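Local coordinates for protein CS6 fimbrial subunit B, CS6 fimbrial subunit A (Escherichia coli, PDB 4B9G) that forms a subunit of the CS6 colonization factor, a fimbrial assembly on enterotoxigenic Escherichia coli, and probably helps the bacteria adhere to host cells, at residues Ser36-Val41 and Met80-Arg85. Numbering follows the deposited sequence.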
ATOM      1  N   SER A  36      -0.941 -11.570  -7.404  1.00  9.92           N
ATOM      2  CA  SER A  36      -2.308 -11.118  -7.328  1.00 10.75           C
ATOM      3  C   SER A  36      -2.431  -9.804  -6.602  1.00  7.80           C
ATOM      4  O   SER A  36      -1.683  -9.540  -5.667  1.00  8.30           O
ATOM      5  CB  SER A  36      -3.258 -12.124  -6.712  1.00 17.91           C
ATOM      6  OG  SER A  36      -3.274 -13.345  -7.318  1.00 22.78           O
ATOM      7  N   GLN A  37      -3.383  -8.991  -7.055  1.00  6.80           N
ATOM      8  CA  GLN A  37      -3.647  -7.733  -6.402  1.00  6.66           C
ATOM      9  C   GLN A  37      -4.593  -7.937  -5.230  1.00  6.29           C
ATOM     10  O   GLN A  37      -5.705  -8.458  -5.375  1.00  9.08           O
ATOM     11  CB  GLN A  37      -4.270  -6.733  -7.380  1.00  8.76           C
ATOM     12  CG  GLN A  37      -3.380  -6.355  -8.536  1.00 10.62           C
ATOM     13  CD  GLN A  37      -4.126  -5.522  -9.549  1.00 15.81           C
ATOM     14  OE1 GLN A  37      -4.542  -4.409  -9.263  1.00 16.11           O
ATOM     15  NE2 GLN A  37      -4.332  -6.071 -10.728  1.00 18.70           N
ATOM     16  N   LEU A  38      -4.182  -7.497  -4.040  1.00  5.14           N
ATOM     17  CA  LEU A  38      -4.986  -7.635  -2.824  1.00  5.37           C
ATOM     18  C   LEU A  38      -5.898  -6.427  -2.591  1.00  5.41           C
ATOM     19  O   LEU A  38      -7.013  -6.582  -2.065  1.00  6.18           O
ATOM     20  CB  LEU A  38      -4.088  -7.857  -1.628  1.00  5.89           C
ATOM     21  CG  LEU A  38      -3.164  -9.072  -1.720  1.00  6.04           C
ATOM     22  CD1 LEU A  38      -2.314  -9.197  -0.444  1.00  7.71           C
ATOM     23  CD2 LEU A  38      -3.931 -10.364  -2.001  1.00  7.64           C
ATOM     24  N   TYR A  39      -5.412  -5.245  -2.941  1.00  5.33           N
ATOM     25  CA  TYR A  39      -6.176  -4.007  -2.915  1.00  5.51           C
ATOM     26  C   TYR A  39      -5.476  -3.028  -3.849  1.00  5.12           C
ATOM     27  O   TYR A  39      -4.312  -3.243  -4.221  1.00  5.48           O
ATOM     28  CB  TYR A  39      -6.355  -3.451  -1.492  1.00  5.72           C
ATOM     29  CG  TYR A  39      -5.114  -2.967  -0.772  1.00  5.46           C
ATOM     30  CD1 TYR A  39      -4.611  -1.696  -0.988  1.00  5.70           C
ATOM     31  CD2 TYR A  39      -4.465  -3.771   0.155  1.00  5.49           C
ATOM     32  CE1 TYR A  39      -3.503  -1.223  -0.281  1.00  6.39           C
ATOM     33  CE2 TYR A  39      -3.351  -3.318   0.864  1.00  5.72           C
ATOM     34  CZ  TYR A  39      -2.881  -2.033   0.653  1.00  5.75           C
ATOM     35  OH  TYR A  39      -1.808  -1.518   1.342  1.00  5.96           O
ATOM     36  N   THR A  40      -6.171  -1.961  -4.207  1.00  5.03           N
ATOM     37  CA  THR A  40      -5.555  -0.892  -4.993  1.00  5.32           C
ATOM     38  C   THR A  40      -5.770   0.438  -4.255  1.00  5.46           C
ATOM     39  O   THR A  40      -6.594   0.553  -3.318  1.00  5.83           O
ATOM     40  CB  THR A  40      -6.072  -0.895  -6.385  1.00  6.94           C
ATOM     41  OG1 THR A  40      -5.704  -2.020  -7.170  1.00 12.49           O
ATOM     42  CG2 THR A  40      -7.399  -0.505  -6.480  1.00  4.75           C
ATOM     43  N   VAL A  41      -4.985   1.421  -4.663  1.00  5.43           N
ATOM     44  CA  VAL A  41      -4.957   2.751  -4.064  1.00  6.05           C
ATOM     45  C   VAL A  41      -5.029   3.762  -5.204  1.00  5.98           C
ATOM     46  O   VAL A  41      -4.292   3.635  -6.200  1.00  7.02           O
ATOM     47  CB  VAL A  41      -3.644   2.982  -3.289  1.00  6.33           C
ATOM     48  CG1 VAL A  41      -3.654   4.350  -2.598  1.00  6.78           C
ATOM     49  CG2 VAL A  41      -3.391   1.852  -2.297  1.00  6.61           C
ATOM     50  N   MET A  80      -1.065 -12.477   4.994  1.00  7.26           N
ATOM     51  CA  MET A  80      -0.617 -12.342   3.611  1.00  7.24           C
ATOM     52  C   MET A  80       0.452 -11.264   3.546  1.00  6.96           C
ATOM     53  O   MET A  80       0.238 -10.152   4.020  1.00  9.10           O
ATOM     54  CB  MET A  80      -1.796 -11.939   2.724  1.00  7.09           C
ATOM     55  CG  MET A  80      -2.952 -12.923   2.754  1.00  7.25           C
ATOM     56  SD  MET A  80      -4.298 -12.301   1.744  1.00  9.71           S
ATOM     57  CE  MET A  80      -5.493 -13.634   1.903  1.00  8.68           C
ATOM     58  N   ASN A  81       1.575 -11.584   2.913  1.00  6.80           N
ATOM     59  CA  ASN A  81       2.638 -10.633   2.654  1.00  6.87           C
ATOM     60  C   ASN A  81       2.447  -9.943   1.303  1.00  6.26           C
ATOM     61  O   ASN A  81       2.009 -10.580   0.340  1.00  7.01           O
ATOM     62  CB  ASN A  81       3.985 -11.351   2.617  1.00  8.05           C
ATOM     63  CG  ASN A  81       4.353 -11.994   3.923  1.00 10.00           C
ATOM     64  OD1 ASN A  81       4.054 -11.481   4.980  1.00 12.76           O
ATOM     65  ND2 ASN A  81       5.016 -13.136   3.844  1.00 13.53           N
ATOM     66  N   TYR A  82       2.809  -8.662   1.208  1.00  6.31           N
ATOM     67  CA  TYR A  82       2.644  -7.939  -0.045  1.00  5.91           C
ATOM     68  C   TYR A  82       3.592  -6.752  -0.125  1.00  6.03           C
ATOM     69  O   TYR A  82       4.105  -6.293   0.890  1.00  6.37           O
ATOM     70  CB  TYR A  82       1.196  -7.455  -0.223  1.00  5.79           C
ATOM     71  CG  TYR A  82       0.803  -6.316   0.686  1.00  6.06           C
ATOM     72  CD1 TYR A  82       0.356  -6.534   1.985  1.00  6.37           C
ATOM     73  CD2 TYR A  82       0.871  -5.002   0.237  1.00  6.18           C
ATOM     74  CE1 TYR A  82      -0.011  -5.480   2.803  1.00  6.39           C
ATOM     75  CE2 TYR A  82       0.488  -3.941   1.042  1.00  5.70           C
ATOM     76  CZ  TYR A  82       0.045  -4.181   2.321  1.00  6.04           C
ATOM     77  OH  TYR A  82      -0.375  -3.108   3.095  1.00  7.03           O
ATOM     78  N   TYR A  83       3.768  -6.228  -1.340  1.00  5.99           N
ATOM     79  CA  TYR A  83       4.462  -4.965  -1.547  1.00  6.08           C
ATOM     80  C   TYR A  83       3.595  -4.044  -2.417  1.00  5.47           C
ATOM     81  O   TYR A  83       2.645  -4.491  -3.084  1.00  5.78           O
ATOM     82  CB  TYR A  83       5.839  -5.151  -2.208  1.00  7.58           C
ATOM     83  CG  TYR A  83       5.804  -5.712  -3.592  1.00  7.58           C
ATOM     84  CD1 TYR A  83       5.684  -4.889  -4.701  1.00  8.59           C
ATOM     85  CD2 TYR A  83       5.869  -7.092  -3.785  1.00 10.28           C
ATOM     86  CE1 TYR A  83       5.654  -5.444  -5.978  1.00 11.29           C
ATOM     87  CE2 TYR A  83       5.843  -7.645  -5.042  1.00 11.29           C
ATOM     88  CZ  TYR A  83       5.733  -6.826  -6.133  1.00 10.90           C
ATOM     89  OH  TYR A  83       5.735  -7.354  -7.404  1.00 14.25           O
ATOM     90  N   ILE A  84       3.933  -2.760  -2.428  1.00  4.83           N
ATOM     91  CA  ILE A  84       3.219  -1.761  -3.221  1.00  5.10           C
ATOM     92  C   ILE A  84       3.927  -1.504  -4.564  1.00  5.08           C
ATOM     93  O   ILE A  84       5.133  -1.205  -4.602  1.00  5.38           O
ATOM     94  CB  ILE A  84       3.109  -0.420  -2.427  1.00  5.07           C
ATOM     95  CG1 ILE A  84       2.226  -0.621  -1.189  1.00  6.16           C
ATOM     96  CG2 ILE A  84       2.613   0.715  -3.320  1.00  5.52           C
ATOM     97  CD1 ILE A  84       0.730  -0.769  -1.455  1.00  7.35           C
ATOM     98  N   ARG A  85       3.169  -1.607  -5.654  1.00  5.11           N
ATOM     99  CA  ARG A  85       3.615  -1.332  -7.019  1.00  5.60           C
ATOM    100  C   ARG A  85       2.864  -0.091  -7.530  1.00  5.52           C
ATOM    101  O   ARG A  85       1.640   0.011  -7.346  1.00  5.89           O
ATOM    102  CB  ARG A  85       3.282  -2.534  -7.912  1.00  6.54           C
ATOM    103  CG  ARG A  85       3.798  -2.416  -9.327  1.00  8.09           C
ATOM    104  CD  ARG A  85       3.470  -3.637 -10.178  1.00  9.59           C
ATOM    105  NE  ARG A  85       2.046  -3.680 -10.494  1.00  8.33           N
ATOM    106  CZ  ARG A  85       1.332  -4.788 -10.686  1.00 11.30           C
ATOM    107  NH1 ARG A  85       1.874  -5.990 -10.606  1.00 12.20           N
ATOM    108  NH2 ARG A  85       0.043  -4.678 -10.939  1.00 12.05           N
TER
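Tyr39 OH and Tyr82 OH share a hydrogen bond of 2.8 Å in the buried core of this donor-strand-complemented pilin, an immunoglobulin-like beta sandwich. Both residues belong to the CssB part of the fusion. They lie on strands 37-44 and 79-88, which are not paired with each other but each pair antiparallel with strand 108-119, where Ala113 touches both tyrosines. The two rings form an offset edge-to-face pair, with centroids 5.4 Å apart and planes inclined at 73°. The edge of Tyr39 is turned toward the face of Tyr82: Tyr39 CE2 approaches Tyr82 CZ to 3.8 Å, and Tyr82 OH lies close to the plane of the Tyr39 ring. In Tyr82, CG sits between the backbone N and the carbonyl carbon (chi1 72°), and Tyr39 has a similar first torsion (chi1 66°). The two side chains cross at about a right angle, and their hydroxyls meet; the bond pairs two polar groups within an apolar interior to which Val156, in the fused CssA donor strand, also contributes, touching both residues. At the corner where the chain turns, Leu38 reaches strand 79-88 through one methyl, CD1, which packs 3.9 Å from Tyr82 CB and 4.2 Å from Met80 CB. Beside the Tyr39 hydroxyl, Ile84 adds the end of its longer branch, CD1 lying 3.9 Å from Tyr39 OH.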